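Local coordinates for xylanase and alpha-amylase inhibitor protein (Scadoxus multiflorus, PDB 3MU7), which probably inhibits both xylanase and alpha-amylase, using a TIM-barrel scaffold of the glycosyl hydrolase family 18 type, at residues Asp4-Leu18 against Thr21-Phe34. Numbering follows the deposited sequence.
With PEG (di(hydroxyethyl)ether), chain H.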
loop_
_atom_site.group_PDB
_atom_site.type_symbol
_atom_site.label_atom_id
_atom_site.label_comp_id
_atom_site.label_asym_id
_atom_site.label_seq_id
_atom_site.Cartn_x
_atom_site.Cartn_y
_atom_site.Cartn_z
ATOM N N ASP A 4 -0.519 -0.656 14.528
ATOM C CA ASP A 4 0.047 -0.025 13.344
ATOM C C ASP A 4 -1.015 0.026 12.257
ATOM O O ASP A 4 -1.661 -0.975 11.935
ATOM C CB ASP A 4 1.284 -0.769 12.835
ATOM C CG ASP A 4 2.488 -0.605 13.745
ATOM O OD1 ASP A 4 2.564 0.403 14.475
ATOM O OD2 ASP A 4 3.370 -1.485 13.717
ATOM N N ILE A 5 -1.178 1.221 11.700
ATOM C CA ILE A 5 -2.110 1.473 10.609
ATOM C C ILE A 5 -1.350 2.000 9.400
ATOM O O ILE A 5 -0.573 2.958 9.509
ATOM C CB ILE A 5 -3.229 2.475 11.012
ATOM C CG1 ILE A 5 -3.955 1.995 12.274
ATOM C CG2 ILE A 5 -4.209 2.714 9.848
ATOM C CD1 ILE A 5 -5.061 2.905 12.738
ATOM N N ALA A 6 -1.566 1.360 8.256
ATOM C CA ALA A 6 -1.103 1.865 6.971
ATOM C C ALA A 6 -2.283 2.547 6.287
ATOM O O ALA A 6 -3.412 2.069 6.368
ATOM C CB ALA A 6 -0.584 0.735 6.113
ATOM N N VAL A 7 -2.040 3.656 5.605
ATOM C CA VAL A 7 -3.123 4.338 4.913
ATOM C C VAL A 7 -2.671 4.782 3.528
ATOM O O VAL A 7 -1.533 5.233 3.357
ATOM C CB VAL A 7 -3.669 5.534 5.759
ATOM C CG1 VAL A 7 -2.662 6.672 5.856
ATOM C CG2 VAL A 7 -5.008 6.030 5.218
ATOM N N TYR A 8 -3.555 4.649 2.547
ATOM C CA TYR A 8 -3.302 5.213 1.230
ATOM C C TYR A 8 -3.613 6.700 1.220
ATOM O O TYR A 8 -4.619 7.144 1.782
ATOM C CB TYR A 8 -4.120 4.497 0.167
ATOM C CG TYR A 8 -3.498 3.198 -0.291
ATOM C CD1 TYR A 8 -3.820 1.988 0.325
ATOM C CD2 TYR A 8 -2.574 3.180 -1.333
ATOM C CE1 TYR A 8 -3.250 0.792 -0.101
ATOM C CE2 TYR A 8 -2.000 1.986 -1.771
ATOM C CZ TYR A 8 -2.341 0.800 -1.141
ATOM O OH TYR A 8 -1.802 -0.398 -1.551
ATOM N N TRP A 9 -2.743 7.447 0.554
ATOM C CA TRP A 9 -2.877 8.890 0.391
ATOM C C TRP A 9 -2.711 9.204 -1.093
ATOM O O TRP A 9 -2.020 8.473 -1.811
ATOM C CB TRP A 9 -1.811 9.620 1.224
ATOM C CG TRP A 9 -1.961 11.108 1.185
ATOM C CD1 TRP A 9 -2.674 11.874 2.054
ATOM C CD2 TRP A 9 -1.418 12.003 0.205
ATOM N NE1 TRP A 9 -2.601 13.200 1.685
ATOM C CE2 TRP A 9 -1.845 13.303 0.551
ATOM C CE3 TRP A 9 -0.599 11.839 -0.919
ATOM C CZ2 TRP A 9 -1.499 14.432 -0.198
ATOM C CZ3 TRP A 9 -0.256 12.964 -1.667
ATOM C CH2 TRP A 9 -0.703 14.243 -1.294
ATOM N N GLY A 10 -3.356 10.272 -1.563
ATOM C CA GLY A 10 -3.156 10.741 -2.929
ATOM C C GLY A 10 -4.369 10.615 -3.826
ATOM O O GLY A 10 -4.284 10.912 -5.016
ATOM N N GLN A 11 -5.491 10.185 -3.246
ATOM C CA GLN A 11 -6.703 9.828 -3.986
ATOM C C GLN A 11 -7.673 10.972 -4.268
ATOM O O GLN A 11 -8.654 10.766 -4.974
ATOM C CB GLN A 11 -7.439 8.681 -3.272
ATOM C CG GLN A 11 -6.703 7.339 -3.324
ATOM C CD GLN A 11 -5.401 7.333 -2.523
ATOM O OE1 GLN A 11 -5.396 7.608 -1.321
ATOM N NE2 GLN A 11 -4.300 6.994 -3.182
ATOM N N SER A 12 -7.414 12.168 -3.743
ATOM C CA SER A 12 -8.303 13.295 -4.021
ATOM C C SER A 12 -7.559 14.606 -3.963
ATOM O O SER A 12 -6.864 14.889 -2.989
ATOM C CB SER A 12 -9.467 13.355 -3.030
ATOM O OG SER A 12 -10.334 14.432 -3.372
ATOM N N PHE A 13 -7.761 15.447 -4.969
ATOM C CA PHE A 13 -7.131 16.754 -4.976
ATOM C C PHE A 13 -7.420 17.548 -3.701
ATOM O O PHE A 13 -6.573 18.313 -3.240
ATOM C CB PHE A 13 -7.574 17.550 -6.202
ATOM C CG PHE A 13 -6.891 18.882 -6.335
ATOM C CD1 PHE A 13 -5.551 18.949 -6.700
ATOM C CD2 PHE A 13 -7.582 20.069 -6.095
ATOM C CE1 PHE A 13 -4.908 20.183 -6.838
ATOM C CE2 PHE A 13 -6.944 21.300 -6.221
ATOM C CZ PHE A 13 -5.611 21.359 -6.593
ATOM N N ASP A 14 -8.618 17.380 -3.149
ATOM C CA ASP A 14 -9.033 18.177 -2.000
ATOM C C ASP A 14 -8.812 17.495 -0.662
ATOM O O ASP A 14 -9.303 17.975 0.356
ATOM C CB ASP A 14 -10.489 18.597 -2.150
ATOM C CG ASP A 14 -10.716 19.378 -3.412
ATOM O OD1 ASP A 14 -10.054 20.414 -3.596
ATOM O OD2 ASP A 14 -11.520 18.927 -4.243
ATOM N N GLU A 15 -8.061 16.399 -0.643
ATOM C CA GLU A 15 -7.839 15.674 0.602
ATOM C C GLU A 15 -6.905 16.424 1.552
ATOM O O GLU A 15 -6.104 17.271 1.143
ATOM C CB GLU A 15 -7.287 14.274 0.327
ATOM C CG GLU A 15 -5.828 14.254 -0.091
ATOM C CD GLU A 15 -5.409 12.890 -0.597
ATOM O OE1 GLU A 15 -5.452 11.927 0.201
ATOM O OE2 GLU A 15 -5.030 12.785 -1.783
ATOM N N ARG A 16 -7.010 16.071 2.827
ATOM C CA ARG A 16 -6.064 16.486 3.856
ATOM C C ARG A 16 -4.636 16.264 3.341
ATOM O O ARG A 16 -4.324 15.194 2.795
ATOM C CB ARG A 16 -6.319 15.644 5.110
ATOM C CG ARG A 16 -5.338 15.870 6.256
ATOM C CD ARG A 16 -5.609 14.942 7.437
ATOM N NE ARG A 16 -5.496 13.535 7.046
ATOM C CZ ARG A 16 -5.935 12.512 7.772
ATOM N NH1 ARG A 16 -6.516 12.715 8.953
ATOM N NH2 ARG A 16 -5.803 11.280 7.306
ATOM N N SER A 17 -3.770 17.261 3.515
ATOM C CA SER A 17 -2.419 17.209 2.977
ATOM C C SER A 17 -1.630 16.013 3.511
ATOM O O SER A 17 -1.953 15.449 4.560
ATOM C CB SER A 17 -1.663 18.494 3.303
ATOM O OG SER A 17 -1.342 18.523 4.676
ATOM N N LEU A 18 -0.571 15.656 2.799
ATOM C CA LEU A 18 0.284 14.567 3.236
ATOM C C LEU A 18 0.875 14.868 4.613
ATOM O O LEU A 18 0.842 14.022 5.510
ATOM C CB LEU A 18 1.384 14.310 2.212
ATOM C CG LEU A 18 2.421 13.248 2.595
ATOM C CD1 LEU A 18 1.763 11.923 2.923
ATOM C CD2 LEU A 18 3.417 13.072 1.480
ATOM N N THR A 21 -1.776 14.578 7.255
ATOM C CA THR A 21 -2.094 13.163 7.418
ATOM C C THR A 21 -1.112 12.531 8.405
ATOM O O THR A 21 -1.507 11.863 9.367
ATOM C CB THR A 21 -2.085 12.471 6.043
ATOM O OG1 THR A 21 -3.156 13.010 5.264
ATOM C CG2 THR A 21 -2.264 10.967 6.149
ATOM N N CYS A 22 0.172 12.796 8.205
ATOM C CA CYS A 22 1.185 12.302 9.123
ATOM C C CYS A 22 1.046 12.889 10.519
ATOM O O CYS A 22 1.242 12.178 11.501
ATOM C CB CYS A 22 2.572 12.549 8.552
ATOM S SG CYS A 22 2.797 11.528 7.096
ATOM N N ASP A 23 0.681 14.165 10.602
ATOM C CA ASP A 23 0.506 14.846 11.893
ATOM C C ASP A 23 -0.630 14.295 12.748
ATOM O O ASP A 23 -0.679 14.550 13.948
ATOM C CB ASP A 23 0.317 16.349 11.686
ATOM C CG ASP A 23 1.606 17.056 11.363
ATOM O OD1 ASP A 23 2.683 16.507 11.654
ATOM O OD2 ASP A 23 1.522 18.180 10.826
ATOM N N SER A 24 -1.546 13.541 12.148
ATOM C CA SER A 24 -2.615 12.912 12.917
ATOM C C SER A 24 -2.054 11.977 13.986
ATOM O O SER A 24 -2.685 11.766 15.020
ATOM C CB SER A 24 -3.548 12.119 12.004
ATOM O OG SER A 24 -2.943 10.909 11.586
ATOM N N GLY A 25 -0.876 11.410 13.733
ATOM C CA GLY A 25 -0.278 10.430 14.638
ATOM C C GLY A 25 -0.956 9.073 14.580
ATOM O O GLY A 25 -0.682 8.209 15.415
ATOM N N ASN A 26 -1.842 8.875 13.607
ATOM C CA ASN A 26 -2.607 7.628 13.521
ATOM C C ASN A 26 -1.933 6.533 12.710
ATOM O O ASN A 26 -2.346 5.371 12.786
ATOM C CB ASN A 26 -3.995 7.886 12.940
ATOM C CG ASN A 26 -4.911 8.589 13.905
ATOM O OD1 ASN A 26 -4.489 9.029 14.978
ATOM N ND2 ASN A 26 -6.176 8.710 13.529
ATOM N N TYR A 27 -0.917 6.895 11.930
ATOM C CA TYR A 27 -0.400 6.004 10.894
ATOM C C TYR A 27 1.074 5.687 11.039
ATOM O O TYR A 27 1.883 6.579 11.303
ATOM C CB TYR A 27 -0.634 6.622 9.515
ATOM C CG TYR A 27 -2.018 7.179 9.306
ATOM C CD1 TYR A 27 -2.214 8.550 9.162
ATOM C CD2 TYR A 27 -3.131 6.344 9.272
ATOM C CE1 TYR A 27 -3.471 9.068 8.970
ATOM C CE2 TYR A 27 -4.396 6.854 9.069
ATOM C CZ TYR A 27 -4.560 8.222 8.922
ATOM O OH TYR A 27 -5.799 8.773 8.717
ATOM N N ALA A 28 1.415 4.423 10.820
ATOM C CA ALA A 28 2.797 3.974 10.775
ATOM C C ALA A 28 3.354 4.038 9.349
ATOM O O ALA A 28 4.556 4.196 9.159
ATOM C CB ALA A 28 2.901 2.558 11.324
ATOM N N TYR A 29 2.475 3.884 8.361
ATOM C CA TYR A 29 2.840 3.945 6.947
ATOM C C TYR A 29 1.836 4.825 6.244
ATOM O O TYR A 29 0.624 4.695 6.469
ATOM C CB TYR A 29 2.710 2.587 6.265
ATOM C CG TYR A 29 3.672 1.504 6.648
ATOM C CD1 TYR A 29 4.853 1.318 5.929
ATOM C CD2 TYR A 29 3.374 0.608 7.670
ATOM C CE1 TYR A 29 5.739 0.290 6.245
ATOM C CE2 TYR A 29 4.256 -0.426 7.997
ATOM C CZ TYR A 29 5.432 -0.574 7.279
ATOM O OH TYR A 29 6.304 -1.589 7.601
ATOM N N VAL A 30 2.337 5.679 5.356
ATOM C CA VAL A 30 1.496 6.399 4.404
ATOM C C VAL A 30 1.965 6.007 3.013
ATOM O O VAL A 30 3.158 6.070 2.706
ATOM C CB VAL A 30 1.525 7.928 4.616
ATOM C CG1 VAL A 30 0.701 8.618 3.550
ATOM C CG2 VAL A 30 0.961 8.279 5.974
ATOM N N ILE A 31 1.015 5.555 2.200
ATOM C CA ILE A 31 1.319 5.004 0.899
ATOM C C ILE A 31 0.778 5.956 -0.159
ATOM O O ILE A 31 -0.438 6.100 -0.330
ATOM C CB ILE A 31 0.683 3.609 0.708
ATOM C CG1 ILE A 31 0.960 2.693 1.912
ATOM C CG2 ILE A 31 1.163 3.003 -0.602
ATOM C CD1 ILE A 31 0.015 1.493 1.991
ATOM N N ILE A 32 1.689 6.627 -0.854
ATOM C CA ILE A 32 1.301 7.554 -1.912
ATOM C C ILE A 32 0.903 6.770 -3.161
ATOM O O ILE A 32 1.723 6.015 -3.702
ATOM C CB ILE A 32 2.453 8.522 -2.261
ATOM C CG1 ILE A 32 2.880 9.352 -1.044
ATOM C CG2 ILE A 32 2.040 9.430 -3.426
ATOM C CD1 ILE A 32 4.223 10.026 -1.223
ATOM N N GLY A 33 -0.342 6.927 -3.607
ATOM C CA GLY A 33 -0.793 6.260 -4.827
ATOM C C GLY A 33 -1.178 7.282 -5.880
ATOM O O GLY A 33 -1.814 8.276 -5.541
ATOM N N PHE A 34 -0.822 7.086 -7.155
ATOM C CA PHE A 34 -0.164 5.895 -7.712
ATOM C C PHE A 34 0.719 6.272 -8.885
ATOM O O PHE A 34 0.431 7.234 -9.617
ATOM C CB PHE A 34 -1.205 4.902 -8.257
ATOM C CG PHE A 34 -2.066 4.304 -7.196
ATOM C CD1 PHE A 34 -1.631 3.196 -6.478
ATOM C CD2 PHE A 34 -3.290 4.880 -6.877
ATOM C CE1 PHE A 34 -2.411 2.663 -5.462
ATOM C CE2 PHE A 34 -4.072 4.362 -5.859
ATOM C CZ PHE A 34 -3.633 3.253 -5.147
HETATM C C1 PEG H . 4.590 7.195 14.085
HETATM O O1 PEG H . 3.189 7.216 14.066
HETATM C C2 PEG H . 5.204 5.761 13.958
HETATM O O2 PEG H . 4.366 4.602 14.211
HETATM C C3 PEG H . 4.959 3.438 13.628
HETATM C C4 PEG H . 5.898 2.498 14.352
HETATM O O4 PEG H . 5.268 1.269 14.641
HETATM O O HOH W 1 -0.527 3.465 13.440
HETATM O O HOH W 2 -4.608 7.918 -5.971
HETATM O O HOH W 3 -8.239 10.650 9.927
#
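Thr21 OG1 is gripped from two directions. Thr21 OG1 gives its proton to Ser17 O at 2.8 Å, from above the carbonyl plane, and accepts from Arg16 NE. Thr21 N also bonds to Ser17 O, closing the first helical turn. The Arg16 chain is extended up to its bend at chi3 (60°), which lays one face of the guanidinium over Thr21 CA. From there Arg16 NH2 reaches Tyr27 OH at 2.9 Å, with the guanidinium and phenol ring planes 70° apart. Tyr27 OH also bonds Asp259, and Arg16 NH2 also bonds Ser256. A methionine in place of Arg16 removes both N-H donors, and would probably leave Thr21 OG1 and Tyr27 OH without these mates and the loop that bears it freer to shift against helix 18-23 and the turn at Tyr27. Val7 CG1 sits over the centre of one face of the Tyr27 ring, 3.5 Å from its centroid, in a CH-pi contact. Asn26 CB covers the opposite face. Trp9 NE1 bonds Arg16 O in the ring plane, and Leu18 CB and Glu15 CD lie over opposite faces of the indole. On the other side of the sheet, Ile31 CD1 lies over the Tyr8 ring, 4.0 Å from its centroid. The Tyr8 hydroxyl bonds Asp122 and His124. Strands 5-9 and 29-34 pair in parallel, with Trp9 N to Ile31 O at 2.8 Å. Together with helix 18-23 they form the first beta-alpha-beta unit of the TIM barrel. Strand 5-9 is flanked by strands 29-37 and 248-254, while helices 56-65 and 256-262 pack against Trp9.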